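PDB 2XSG: CCMAN5 from Cellulosimicrobium cellulans, which hydrolyses alpha-mannosides as a family 92 glycoside hydrolase, an activity that enables mannose-6-phosphate modification of yeast-produced human lysosomal enzymes. Local coordinates for residues 622-627 / 637-642; 616-621 / 644-649; 21-26 / 651-656. All coordinates share one frame; numbering follows the deposited sequence.

Contact 1 of 3, residues 622-627 / 637-642; sequences RYIATG and GEFTPP
Arg622 holds CG opposite its own backbone N (chi1 174°) and runs straight out to NE; Glu638, with CG turned away from its carbonyl carbon and the chain extended, travels beside it until the charged ends meet. The two residues sit on neighbouring strands of a small antiparallel sheet in the catalytic region, where strand 618-623 gives way to loop. The guanidinium grips the carboxylate side-on. Arg622 NE donates to Glu638 OE1 at 3.0 Å from well above the carboxylate plane, and Arg622 NH2 reaches Glu638 OE2 on its syn side, also at 3.0 Å. With the planes 69° apart, this two-point salt bridge is twisted. Lys580 makes a second salt bridge to OE1, which would favour a charged Glu638 despite its burial. Tyr623 OH lies 3.3 Å above the guanidinium plane of Arg622, over its centre, and bonds to the carbonyl of Ala527. Tyr623 and Glu638 form a non-hydrogen-bonded pair, flanked by Phe639 N to Arg622 O (2.8 Å) and Ile624 N to Gly637 O (3.0 Å). Farther on, Gly637 N closes the loop onto Gly627 O at 2.7 Å. Ile624 lays CG2 over the Phe639 ring as a CH-pi contact, 3.7 Å from the centroid and 16° off the normal. At the edge of that ring, Tyr623 O comes within 3.3 Å of Phe639 CE2.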
ATOM      1  N   ARG A 622      -4.642  16.170 -15.519  1.00  5.85           N
ATOM      2  CA  ARG A 622      -3.523  16.656 -16.312  1.00  4.87           C
ATOM      3  C   ARG A 622      -2.289  15.770 -16.156  1.00  5.06           C
ATOM      4  O   ARG A 622      -1.540  15.550 -17.118  1.00  4.82           O
ATOM      5  CB  ARG A 622      -3.183  18.116 -15.950  1.00  5.06           C
ATOM      6  CG  ARG A 622      -1.910  18.640 -16.642  1.00  3.50           C
ATOM      7  CD  ARG A 622      -1.648  20.126 -16.411  1.00  5.38           C
ATOM      8  NE  ARG A 622      -0.344  20.518 -16.970  1.00  3.65           N
ATOM      9  CZ  ARG A 622       0.197  21.735 -16.889  1.00  3.29           C
ATOM     10  NH1 ARG A 622      -0.443  22.742 -16.307  1.00  2.00           N
ATOM     11  NH2 ARG A 622       1.390  21.950 -17.420  1.00  4.00           N
ATOM     12  N   TYR A 623      -2.079  15.246 -14.952  1.00  4.93           N
ATOM     13  CA  TYR A 623      -0.839  14.535 -14.662  1.00  5.03           C
ATOM     14  C   TYR A 623      -0.972  13.021 -14.458  1.00  5.19           C
ATOM     15  O   TYR A 623      -1.925  12.541 -13.853  1.00  4.85           O
ATOM     16  CB  TYR A 623      -0.159  15.158 -13.442  1.00  5.00           C
ATOM     17  CG  TYR A 623       0.229  16.624 -13.614  1.00  4.92           C
ATOM     18  CD1 TYR A 623      -0.607  17.642 -13.157  1.00  3.65           C
ATOM     19  CD2 TYR A 623       1.441  16.983 -14.187  1.00  4.12           C
ATOM     20  CE1 TYR A 623      -0.251  18.983 -13.284  1.00  4.52           C
ATOM     21  CE2 TYR A 623       1.798  18.324 -14.337  1.00  5.41           C
ATOM     22  CZ  TYR A 623       0.949  19.314 -13.878  1.00  6.21           C
ATOM     23  OH  TYR A 623       1.295  20.642 -14.005  1.00  6.72           O
ATOM     24  N   ILE A 624       0.014  12.290 -14.981  1.00  6.02           N
ATOM     25  CA  ILE A 624       0.231  10.865 -14.655  1.00  5.64           C
ATOM     26  C   ILE A 624       1.339  10.798 -13.609  1.00  5.80           C
ATOM     27  O   ILE A 624       1.815  11.838 -13.164  1.00  6.37           O
ATOM     28  CB  ILE A 624       0.556   9.995 -15.926  1.00  6.23           C
ATOM     29  CG1 ILE A 624       1.622  10.663 -16.810  1.00  4.10           C
ATOM     30  CG2 ILE A 624      -0.732   9.728 -16.733  1.00  5.18           C
ATOM     31  CD1 ILE A 624       2.135   9.791 -17.960  1.00  5.53           C
ATOM     32  N   ALA A 625       1.728   9.598 -13.189  1.00  5.86           N
ATOM     33  CA  ALA A 625       2.645   9.440 -12.063  1.00  6.35           C
ATOM     34  C   ALA A 625       4.096   9.284 -12.489  1.00  6.29           C
ATOM     35  O   ALA A 625       4.978   9.186 -11.646  1.00  7.37           O
ATOM     36  CB  ALA A 625       2.213   8.283 -11.170  1.00  5.41           C
ATOM     37  N   THR A 626       4.332   9.259 -13.799  1.00  6.47           N
ATOM     38  CA  THR A 626       5.668   9.063 -14.354  1.00  6.19           C
ATOM     39  C   THR A 626       5.744   9.787 -15.706  1.00  6.14           C
ATOM     40  O   THR A 626       4.739  10.320 -16.179  1.00  5.72           O
ATOM     41  CB  THR A 626       6.036   7.555 -14.465  1.00  6.57           C
ATOM     42  OG1 THR A 626       7.429   7.432 -14.733  1.00  5.78           O
ATOM     43  CG2 THR A 626       5.219   6.850 -15.592  1.00  6.89           C
ATOM     44  N   GLY A 627       6.933   9.848 -16.300  1.00  6.01           N
ATOM     45  CA  GLY A 627       7.154  10.601 -17.538  1.00  5.93           C
ATOM     46  C   GLY A 627       6.145  10.308 -18.644  1.00  6.46           C
ATOM     47  O   GLY A 627       5.550  11.219 -19.223  1.00  6.37           O
ATOM     48  N   GLY A 637       5.223  13.703 -18.254  1.00  6.04           N
ATOM     49  CA  GLY A 637       4.471  13.532 -16.998  1.00  5.99           C
ATOM     50  C   GLY A 637       2.990  13.884 -17.079  1.00  6.06           C
ATOM     51  O   GLY A 637       2.288  13.941 -16.052  1.00  6.44           O
ATOM     52  N   GLU A 638       2.490  14.096 -18.292  1.00  5.40           N
ATOM     53  CA  GLU A 638       1.103  14.535 -18.450  1.00  5.01           C
ATOM     54  C   GLU A 638       0.282  13.653 -19.395  1.00  4.53           C
ATOM     55  O   GLU A 638       0.840  13.008 -20.295  1.00  3.44           O
ATOM     56  CB  GLU A 638       1.068  15.993 -18.915  1.00  4.98           C
ATOM     57  CG  GLU A 638       1.846  16.917 -17.994  1.00  6.86           C
ATOM     58  CD  GLU A 638       1.730  18.387 -18.339  1.00  7.84           C
ATOM     59  OE1 GLU A 638       0.850  18.754 -19.132  1.00  7.72           O
ATOM     60  OE2 GLU A 638       2.533  19.179 -17.802  1.00  7.30           O
ATOM     61  N   PHE A 639      -1.030  13.620 -19.152  1.00  4.03           N
ATOM     62  CA  PHE A 639      -2.025  13.176 -20.137  1.00  4.24           C
ATOM     63  C   PHE A 639      -2.012  14.199 -21.277  1.00  4.52           C
ATOM     64  O   PHE A 639      -2.245  15.384 -21.040  1.00  4.81           O
ATOM     65  CB  PHE A 639      -3.451  13.181 -19.552  1.00  3.74           C
ATOM     66  CG  PHE A 639      -3.741  12.089 -18.535  1.00  4.11           C
ATOM     67  CD1 PHE A 639      -4.214  10.850 -18.940  1.00  2.44           C
ATOM     68  CD2 PHE A 639      -3.607  12.337 -17.168  1.00  4.14           C
ATOM     69  CE1 PHE A 639      -4.512   9.845 -17.995  1.00  4.66           C
ATOM     70  CE2 PHE A 639      -3.906  11.351 -16.206  1.00  2.70           C
ATOM     71  CZ  PHE A 639      -4.350  10.102 -16.621  1.00  3.42           C
ATOM     72  N   THR A 640      -1.765  13.753 -22.507  1.00  5.22           N
ATOM     73  CA  THR A 640      -1.735  14.666 -23.665  1.00  5.80           C
ATOM     74  C   THR A 640      -2.737  14.171 -24.710  1.00  6.08           C
ATOM     75  O   THR A 640      -2.417  13.263 -25.488  1.00  5.86           O
ATOM     76  CB  THR A 640      -0.351  14.728 -24.318  1.00  5.67           C
ATOM     77  OG1 THR A 640       0.023  13.406 -24.716  1.00  6.42           O
ATOM     78  CG2 THR A 640       0.715  15.292 -23.344  1.00  7.03           C
ATOM     79  N   PRO A 641      -3.948  14.761 -24.740  1.00  6.57           N
ATOM     80  CA  PRO A 641      -4.394  15.893 -23.933  1.00  6.76           C
ATOM     81  C   PRO A 641      -4.851  15.503 -22.523  1.00  7.43           C
ATOM     82  O   PRO A 641      -5.022  14.310 -22.245  1.00  7.31           O
ATOM     83  CB  PRO A 641      -5.598  16.410 -24.723  1.00  7.28           C
ATOM     84  CG  PRO A 641      -6.181  15.152 -25.365  1.00  6.46           C
ATOM     85  CD  PRO A 641      -4.988  14.319 -25.706  1.00  6.74           C
ATOM     86  N   PRO A 642      -5.069  16.503 -21.639  1.00  7.68           N
ATOM     87  CA  PRO A 642      -5.718  16.239 -20.364  1.00  8.12           C
ATOM     88  C   PRO A 642      -7.029  15.476 -20.541  1.00  8.63           C
ATOM     89  O   PRO A 642      -7.725  15.664 -21.539  1.00  9.18           O
ATOM     90  CB  PRO A 642      -5.998  17.640 -19.831  1.00  7.51           C
ATOM     91  CG  PRO A 642      -4.868  18.442 -20.341  1.00  8.19           C
ATOM     92  CD  PRO A 642      -4.674  17.927 -21.752  1.00  8.09           C
TER

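Contact 2 of 3, residues 616-621 / 644-649; sequences TKETWN and KTKVYR
Thr619 and Thr645 face each other as an antiparallel hydrogen-bonded pair, Thr619 N to Thr645 O at 2.9 Å and Thr645 N to Thr619 O at 3.0 Å, where the strand segments 618-621 and 644-646 run at 128°. This is the edge strand 618-623 of a three-stranded antiparallel sheet meeting its central strand. On one face Lys644 crosses Trp620. Its extended chain (chi1 -162°) passes over the indole, and Lys644 CB makes a CH-pi contact 3.9 Å from the centroid of the six-membered ring of Trp620, only 9° off the normal. Glu618, near the solvent, crosses Lys644 and Lys646 at about right angles. Its OE2 stays 4.3 Å from Arg649 NH2, attraction beyond salt-bridge range. The other face, with Thr619 and Thr645, is buried on the Thr619 side, where Trp610 and Ala613 of helix 604-616 cover it. Thr619 OG1 occupies the crowded position between backbone N and carbonyl carbon, which sets it 3.6 Å from Val647 CG2. The same oxygen accepts from Asn621 ND2 at 3.3 Å, tying down that amide. Past the end of the pairing, a water spans the gap between the chains. It accepts from Val647 N at 3.0 Å, donates to Lys617 O at 2.7 Å, and is also hydrogen-bonded to Thr619 OG1.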
ATOM      1  N   THR A 616     -15.410  10.065  -6.299  1.00  4.35           N
ATOM      2  CA  THR A 616     -16.671   9.426  -6.697  1.00  4.62           C
ATOM      3  C   THR A 616     -17.250   9.901  -8.029  1.00  4.83           C
ATOM      4  O   THR A 616     -18.281   9.387  -8.443  1.00  4.84           O
ATOM      5  CB  THR A 616     -17.774   9.543  -5.633  1.00  3.73           C
ATOM      6  OG1 THR A 616     -18.324  10.864  -5.648  1.00  3.10           O
ATOM      7  CG2 THR A 616     -17.245   9.234  -4.250  1.00  4.12           C
ATOM      8  N   LYS A 617     -16.587  10.853  -8.683  1.00  4.97           N
ATOM      9  CA  LYS A 617     -17.066  11.441  -9.936  1.00  6.36           C
ATOM     10  C   LYS A 617     -15.932  11.507 -10.976  1.00  6.86           C
ATOM     11  O   LYS A 617     -14.830  11.016 -10.729  1.00  7.32           O
ATOM     12  CB  LYS A 617     -17.622  12.850  -9.673  1.00  5.97           C
ATOM     13  CG  LYS A 617     -18.775  12.904  -8.667  1.00  6.46           C
ATOM     14  CD  LYS A 617     -19.198  14.347  -8.408  1.00  5.11           C
ATOM     15  CE  LYS A 617     -20.394  14.433  -7.482  1.00  5.34           C
ATOM     16  NZ  LYS A 617     -21.642  13.898  -8.095  1.00  6.95           N
ATOM     17  N   GLU A 618     -16.223  12.086 -12.135  1.00  7.03           N
ATOM     18  CA  GLU A 618     -15.218  12.358 -13.148  1.00  7.91           C
ATOM     19  C   GLU A 618     -14.549  13.672 -12.817  1.00  7.81           C
ATOM     20  O   GLU A 618     -15.227  14.623 -12.437  1.00  7.83           O
ATOM     21  CB  GLU A 618     -15.857  12.506 -14.518  1.00  7.83           C
ATOM     22  CG  GLU A 618     -16.466  11.252 -15.098  1.00 11.27           C
ATOM     23  CD  GLU A 618     -16.581  11.349 -16.607  1.00 14.13           C
ATOM     24  OE1 GLU A 618     -16.669  12.487 -17.119  1.00 17.08           O
ATOM     25  OE2 GLU A 618     -16.540  10.299 -17.283  1.00 15.91           O
ATOM     26  N   THR A 619     -13.229  13.724 -12.954  1.00  7.07           N
ATOM     27  CA  THR A 619     -12.483  14.976 -12.828  1.00  6.88           C
ATOM     28  C   THR A 619     -11.532  15.167 -14.001  1.00  7.07           C
ATOM     29  O   THR A 619     -11.216  14.206 -14.712  1.00  6.54           O
ATOM     30  CB  THR A 619     -11.606  15.016 -11.552  1.00  7.10           C
ATOM     31  OG1 THR A 619     -10.878  13.781 -11.434  1.00  6.62           O
ATOM     32  CG2 THR A 619     -12.462  15.248 -10.310  1.00  6.81           C
ATOM     33  N   TRP A 620     -11.063  16.404 -14.176  1.00  6.60           N
ATOM     34  CA  TRP A 620      -9.963  16.700 -15.093  1.00  7.46           C
ATOM     35  C   TRP A 620      -8.645  16.184 -14.541  1.00  7.30           C
ATOM     36  O   TRP A 620      -8.299  16.434 -13.386  1.00  7.30           O
ATOM     37  CB  TRP A 620      -9.853  18.200 -15.343  1.00  7.46           C
ATOM     38  CG  TRP A 620     -10.851  18.679 -16.341  1.00  9.06           C
ATOM     39  CD1 TRP A 620     -11.906  19.530 -16.111  1.00 10.38           C
ATOM     40  CD2 TRP A 620     -10.912  18.321 -17.725  1.00  9.33           C
ATOM     41  NE1 TRP A 620     -12.596  19.736 -17.276  1.00 11.77           N
ATOM     42  CE2 TRP A 620     -12.019  19.004 -18.282  1.00 10.62           C
ATOM     43  CE3 TRP A 620     -10.127  17.510 -18.558  1.00  8.28           C
ATOM     44  CZ2 TRP A 620     -12.363  18.895 -19.638  1.00 11.07           C
ATOM     45  CZ3 TRP A 620     -10.475  17.396 -19.906  1.00 10.61           C
ATOM     46  CH2 TRP A 620     -11.585  18.084 -20.430  1.00 11.10           C
ATOM     47  N   ASN A 621      -7.928  15.443 -15.379  1.00  7.01           N
ATOM     48  CA  ASN A 621      -6.621  14.910 -15.016  1.00  6.73           C
ATOM     49  C   ASN A 621      -5.557  15.329 -16.001  1.00  6.29           C
ATOM     50  O   ASN A 621      -5.593  14.934 -17.170  1.00  6.48           O
ATOM     51  CB  ASN A 621      -6.676  13.393 -14.874  1.00  6.57           C
ATOM     52  CG  ASN A 621      -7.373  12.977 -13.603  1.00  6.42           C
ATOM     53  OD1 ASN A 621      -6.737  12.834 -12.561  1.00  6.78           O
ATOM     54  ND2 ASN A 621      -8.698  12.855 -13.663  1.00  3.12           N
ATOM     55  N   LYS A 644     -10.782  13.907 -18.899  1.00 10.83           N
ATOM     56  CA  LYS A 644     -11.854  13.924 -17.901  1.00 11.06           C
ATOM     57  C   LYS A 644     -12.346  12.505 -17.677  1.00 10.59           C
ATOM     58  O   LYS A 644     -12.914  11.887 -18.580  1.00 11.54           O
ATOM     59  CB  LYS A 644     -13.004  14.836 -18.337  1.00 11.66           C
ATOM     60  CG  LYS A 644     -13.916  15.235 -17.179  1.00 14.29           C
ATOM     61  CD  LYS A 644     -14.868  16.345 -17.587  1.00 19.40           C
ATOM     62  CE  LYS A 644     -15.803  16.721 -16.450  1.00 21.61           C
ATOM     63  NZ  LYS A 644     -17.047  17.345 -17.011  1.00 23.23           N
ATOM     64  N   THR A 645     -12.132  11.993 -16.473  1.00  9.56           N
ATOM     65  CA  THR A 645     -12.309  10.577 -16.200  1.00  8.37           C
ATOM     66  C   THR A 645     -12.420  10.375 -14.698  1.00  8.04           C
ATOM     67  O   THR A 645     -12.011  11.254 -13.926  1.00  7.93           O
ATOM     68  CB  THR A 645     -11.106   9.768 -16.762  1.00  8.80           C
ATOM     69  OG1 THR A 645     -11.279   8.379 -16.487  1.00  7.29           O
ATOM     70  CG2 THR A 645      -9.778  10.258 -16.157  1.00  8.26           C
ATOM     71  N   LYS A 646     -13.005   9.250 -14.283  1.00  7.41           N
ATOM     72  CA  LYS A 646     -13.020   8.877 -12.868  1.00  7.54           C
ATOM     73  C   LYS A 646     -11.621   8.432 -12.488  1.00  7.08           C
ATOM     74  O   LYS A 646     -10.956   7.723 -13.245  1.00  7.04           O
ATOM     75  CB  LYS A 646     -13.984   7.728 -12.581  1.00  7.38           C
ATOM     76  CG  LYS A 646     -15.443   7.990 -12.859  1.00  8.14           C
ATOM     77  CD  LYS A 646     -16.281   6.883 -12.193  1.00 10.10           C
ATOM     78  CE  LYS A 646     -17.588   7.413 -11.618  1.00 11.20           C
ATOM     79  NZ  LYS A 646     -18.443   6.260 -11.173  1.00 14.08           N
ATOM     80  N   VAL A 647     -11.189   8.837 -11.301  1.00  7.08           N
ATOM     81  CA  VAL A 647      -9.859   8.485 -10.804  1.00  5.75           C
ATOM     82  C   VAL A 647      -9.916   7.055 -10.277  1.00  5.44           C
ATOM     83  O   VAL A 647      -8.997   6.268 -10.483  1.00  4.92           O
ATOM     84  CB  VAL A 647      -9.397   9.512  -9.733  1.00  5.45           C
ATOM     85  CG1 VAL A 647      -8.196   9.013  -8.921  1.00  5.28           C
ATOM     86  CG2 VAL A 647      -9.063  10.831 -10.399  1.00  4.35           C
ATOM     87  N   TYR A 648     -11.021   6.739  -9.610  1.00  5.42           N
ATOM     88  CA  TYR A 648     -11.269   5.433  -9.040  1.00  5.56           C
ATOM     89  C   TYR A 648     -12.451   4.778  -9.753  1.00  6.13           C
ATOM     90  O   TYR A 648     -13.528   5.386  -9.810  1.00  5.77           O
ATOM     91  CB  TYR A 648     -11.641   5.587  -7.566  1.00  5.31           C
ATOM     92  CG  TYR A 648     -10.500   5.962  -6.662  1.00  4.41           C
ATOM     93  CD1 TYR A 648     -10.113   7.292  -6.516  1.00  4.23           C
ATOM     94  CD2 TYR A 648      -9.840   4.996  -5.912  1.00  4.42           C
ATOM     95  CE1 TYR A 648      -9.050   7.649  -5.673  1.00  5.83           C
ATOM     96  CE2 TYR A 648      -8.785   5.343  -5.036  1.00  4.32           C
ATOM     97  CZ  TYR A 648      -8.402   6.672  -4.930  1.00  5.08           C
ATOM     98  OH  TYR A 648      -7.379   7.016  -4.088  1.00  4.80           O
ATOM     99  N   ARG A 649     -12.254   3.562 -10.283  1.00  6.63           N
ATOM    100  CA  ARG A 649     -13.331   2.789 -10.951  1.00  7.76           C
ATOM    101  C   ARG A 649     -13.507   1.425 -10.293  1.00  7.14           C
ATOM    102  O   ARG A 649     -12.521   0.828  -9.859  1.00  6.28           O
ATOM    103  CB  ARG A 649     -13.036   2.539 -12.449  1.00  7.72           C
ATOM    104  CG  ARG A 649     -12.563   3.744 -13.252  1.00 11.95           C
ATOM    105  CD  ARG A 649     -12.987   3.701 -14.722  1.00 15.93           C
ATOM    106  NE  ARG A 649     -13.601   4.997 -15.022  1.00 21.93           N
ATOM    107  CZ  ARG A 649     -13.688   5.571 -16.220  1.00 24.78           C
ATOM    108  NH1 ARG A 649     -13.181   4.977 -17.291  1.00 25.03           N
ATOM    109  NH2 ARG A 649     -14.275   6.768 -16.339  1.00 26.20           N
TER
HETATM  110  O   HOH W   1     -13.177   8.775  -9.067  1.00  2.00           O
HETATM  111  O   HOH W   2     -12.181  11.497 -10.369  1.00  5.03           O

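Contact 3 of 3, residues 21-26 / 651-656; sequences GDFGND and DPRGML
Phe23 O and the backbone of Gly654 and Met655 make the tight part of this contact. Met655 N donates to Phe23 O at 3.1 Å, and Gly654 N adds a weak bond at 3.4 Å to the same Phe23 oxygen. Next to it, chi1 of Met655 (-39°) sets CG 3.7 Å from Gly24 CA, an approach that depends on glycine having no side chain there. Met655 O sits at the edge of the Phe23 ring, 3.4 Å from CD1. The two loops lie some 625 residues apart in the chain: one from the N-terminal family 92 sequence region meets the loop that follows strand 638-646 of the catalytic region. On the catalytic side the loop is shaped by an Asx turn, Asp651 OD2 taking Arg653 N at 2.8 Å, overlapping an inverse gamma turn centred on Arg653. The solvent side is carried by exposed Arg653, which runs alongside the Phe23 ring, its CG 4.0 Å from the ring centroid in a CH-pi contact. Beyond it the guanidinium lies nearly flat to the ring, 20° between planes. Glu20 holds this outer end through a salt bridge to Arg653 NE, while Phe23 CZ lies 3.4 Å from the guanidinium plane of Arg653.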
ATOM      1  N   GLY A  21      -3.329  -4.389 -16.417  1.00  4.76           N
ATOM      2  CA  GLY A  21      -2.273  -3.569 -17.022  1.00  5.40           C
ATOM      3  C   GLY A  21      -1.590  -2.659 -16.033  1.00  5.33           C
ATOM      4  O   GLY A  21      -1.208  -3.103 -14.974  1.00  5.96           O
ATOM      5  N   ASP A  22      -1.470  -1.381 -16.383  1.00  5.29           N
ATOM      6  CA  ASP A  22      -0.827  -0.379 -15.534  1.00  5.27           C
ATOM      7  C   ASP A  22      -1.878   0.513 -14.851  1.00  4.65           C
ATOM      8  O   ASP A  22      -1.719   1.731 -14.799  1.00  4.46           O
ATOM      9  CB  ASP A  22       0.163   0.473 -16.362  1.00  5.69           C
ATOM     10  CG  ASP A  22       1.169   1.236 -15.486  1.00  8.87           C
ATOM     11  OD1 ASP A  22       1.331   0.901 -14.286  1.00 12.06           O
ATOM     12  OD2 ASP A  22       1.813   2.171 -15.995  1.00 12.89           O
ATOM     13  N   PHE A  23      -2.939  -0.104 -14.321  1.00  4.25           N
ATOM     14  CA  PHE A  23      -4.061   0.640 -13.715  1.00  4.39           C
ATOM     15  C   PHE A  23      -4.201   0.340 -12.210  1.00  3.90           C
ATOM     16  O   PHE A  23      -5.305   0.124 -11.696  1.00  3.24           O
ATOM     17  CB  PHE A  23      -5.386   0.395 -14.468  1.00  4.52           C
ATOM     18  CG  PHE A  23      -5.364   0.831 -15.921  1.00  5.21           C
ATOM     19  CD1 PHE A  23      -5.809   2.103 -16.290  1.00  4.67           C
ATOM     20  CD2 PHE A  23      -4.910  -0.037 -16.919  1.00  5.14           C
ATOM     21  CE1 PHE A  23      -5.800   2.520 -17.643  1.00  5.43           C
ATOM     22  CE2 PHE A  23      -4.884   0.355 -18.266  1.00  5.72           C
ATOM     23  CZ  PHE A  23      -5.336   1.644 -18.633  1.00  5.80           C
ATOM     24  N   GLY A  24      -3.072   0.321 -11.504  1.00  3.38           N
ATOM     25  CA  GLY A  24      -3.105   0.109 -10.063  1.00  3.08           C
ATOM     26  C   GLY A  24      -2.040  -0.834  -9.527  1.00  2.79           C
ATOM     27  O   GLY A  24      -1.565  -0.645  -8.415  1.00  2.55           O
ATOM     28  N   ASN A  25      -1.673  -1.840 -10.322  1.00  2.32           N
ATOM     29  CA  ASN A  25      -0.702  -2.868  -9.932  1.00  2.47           C
ATOM     30  C   ASN A  25      -1.075  -3.642  -8.673  1.00  2.41           C
ATOM     31  O   ASN A  25      -0.222  -3.973  -7.870  1.00  2.24           O
ATOM     32  CB  ASN A  25       0.732  -2.323  -9.902  1.00  2.34           C
ATOM     33  CG  ASN A  25       1.317  -2.186 -11.308  1.00  4.37           C
ATOM     34  OD1 ASN A  25       1.443  -3.176 -12.034  1.00  3.15           O
ATOM     35  ND2 ASN A  25       1.677  -0.959 -11.696  1.00  2.62           N
ATOM     36  N   ASP A  26      -2.372  -3.907  -8.513  1.00  3.08           N
ATOM     37  CA  ASP A  26      -2.865  -4.763  -7.442  1.00  3.20           C
ATOM     38  C   ASP A  26      -3.092  -6.193  -7.923  1.00  3.49           C
ATOM     39  O   ASP A  26      -3.063  -6.478  -9.131  1.00  3.32           O
ATOM     40  CB  ASP A  26      -4.150  -4.181  -6.851  1.00  3.76           C
ATOM     41  CG  ASP A  26      -3.877  -3.054  -5.881  1.00  3.73           C
ATOM     42  OD1 ASP A  26      -2.872  -3.132  -5.102  1.00  5.69           O
ATOM     43  OD2 ASP A  26      -4.656  -2.088  -5.900  1.00  2.99           O
ATOM     44  N   ASP A 651     -13.515  -1.473 -11.559  1.00  6.73           N
ATOM     45  CA  ASP A 651     -13.117  -2.107 -12.794  1.00  6.42           C
ATOM     46  C   ASP A 651     -11.727  -2.676 -12.589  1.00  6.73           C
ATOM     47  O   ASP A 651     -10.966  -2.176 -11.744  1.00  6.44           O
ATOM     48  CB  ASP A 651     -13.031  -1.052 -13.908  1.00  6.94           C
ATOM     49  CG  ASP A 651     -12.974  -1.668 -15.282  1.00  6.89           C
ATOM     50  OD1 ASP A 651     -14.020  -2.178 -15.731  1.00  7.13           O
ATOM     51  OD2 ASP A 651     -11.889  -1.680 -15.898  1.00  6.26           O
ATOM     52  N   PRO A 652     -11.366  -3.719 -13.370  1.00  6.60           N
ATOM     53  CA  PRO A 652      -9.962  -4.132 -13.389  1.00  5.92           C
ATOM     54  C   PRO A 652      -9.008  -2.956 -13.691  1.00  5.76           C
ATOM     55  O   PRO A 652      -7.900  -2.881 -13.121  1.00  5.01           O
ATOM     56  CB  PRO A 652      -9.931  -5.189 -14.500  1.00  6.36           C
ATOM     57  CG  PRO A 652     -11.291  -5.820 -14.428  1.00  6.75           C
ATOM     58  CD  PRO A 652     -12.245  -4.694 -14.048  1.00  5.79           C
ATOM     59  N   ARG A 653      -9.433  -2.034 -14.555  1.00  4.88           N
ATOM     60  CA  ARG A 653      -8.711  -0.790 -14.721  1.00  4.60           C
ATOM     61  C   ARG A 653      -9.162   0.120 -13.570  1.00  4.73           C
ATOM     62  O   ARG A 653     -10.026   0.983 -13.750  1.00  4.53           O
ATOM     63  CB  ARG A 653      -9.012  -0.154 -16.091  1.00  5.74           C
ATOM     64  CG  ARG A 653      -8.649  -1.010 -17.307  1.00  6.05           C
ATOM     65  CD  ARG A 653      -8.844  -0.197 -18.615  1.00  8.10           C
ATOM     66  NE  ARG A 653      -8.220  -0.871 -19.755  1.00 10.93           N
ATOM     67  CZ  ARG A 653      -7.828  -0.260 -20.876  1.00 11.84           C
ATOM     68  NH1 ARG A 653      -7.983   1.048 -21.019  1.00  9.59           N
ATOM     69  NH2 ARG A 653      -7.278  -0.963 -21.861  1.00 12.35           N
ATOM     70  N   GLY A 654      -8.596  -0.104 -12.381  1.00  4.40           N
ATOM     71  CA  GLY A 654      -9.135   0.449 -11.129  1.00  4.89           C
ATOM     72  C   GLY A 654      -8.731   1.878 -10.801  1.00  5.57           C
ATOM     73  O   GLY A 654      -9.539   2.642 -10.251  1.00  6.41           O
ATOM     74  N   MET A 655      -7.484   2.237 -11.126  1.00  5.05           N
ATOM     75  CA  MET A 655      -6.999   3.591 -10.938  1.00  4.93           C
ATOM     76  C   MET A 655      -6.672   4.175 -12.298  1.00  4.40           C
ATOM     77  O   MET A 655      -6.709   3.474 -13.314  1.00  3.74           O
ATOM     78  CB  MET A 655      -5.702   3.593 -10.104  1.00  5.25           C
ATOM     79  CG  MET A 655      -5.646   2.608  -8.959  1.00  7.97           C
ATOM     80  SD  MET A 655      -6.632   3.198  -7.614  1.00 13.73           S
ATOM     81  CE  MET A 655      -6.133   2.061  -6.327  1.00 12.68           C
ATOM     82  N   LEU A 656      -6.274   5.445 -12.299  1.00  3.43           N
ATOM     83  CA  LEU A 656      -5.699   6.067 -13.487  1.00  3.04           C
ATOM     84  C   LEU A 656      -4.528   5.226 -14.007  1.00  2.93           C
ATOM     85  O   LEU A 656      -3.870   4.541 -13.218  1.00  3.07           O
ATOM     86  CB  LEU A 656      -5.199   7.464 -13.148  1.00  2.47           C
ATOM     87  CG  LEU A 656      -6.279   8.495 -12.772  1.00  2.81           C
ATOM     88  CD1 LEU A 656      -5.616   9.749 -12.260  1.00  3.69           C
ATOM     89  CD2 LEU A 656      -7.184   8.798 -13.959  1.00  3.85           C
TER

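Contacts 1 and 2 are successive lengths of the same strand pair, their centres about 14 Å apart, and the chain leaving that pair supplies 651-656, one half of contact 3. Arg649 N of contact 2 probably bonds to Gly654 O of contact 3 at 2.9 Å. Leu656 ties all three together: CD2 lies 4.1 Å from Phe639 CZ and 3.7 Å from Thr645 CG2, while CD1 lies 3.3 Å from Asn621 OD1. The calcium ion, held by Asn588, Glu589 and Asp662, is about 9 Å from the side chain of Thr626, 10 Å from Gly24 and 12 Å from the side chain of Val647. A bound buffer molecule comes within about 7 Å of the Thr626 side chain.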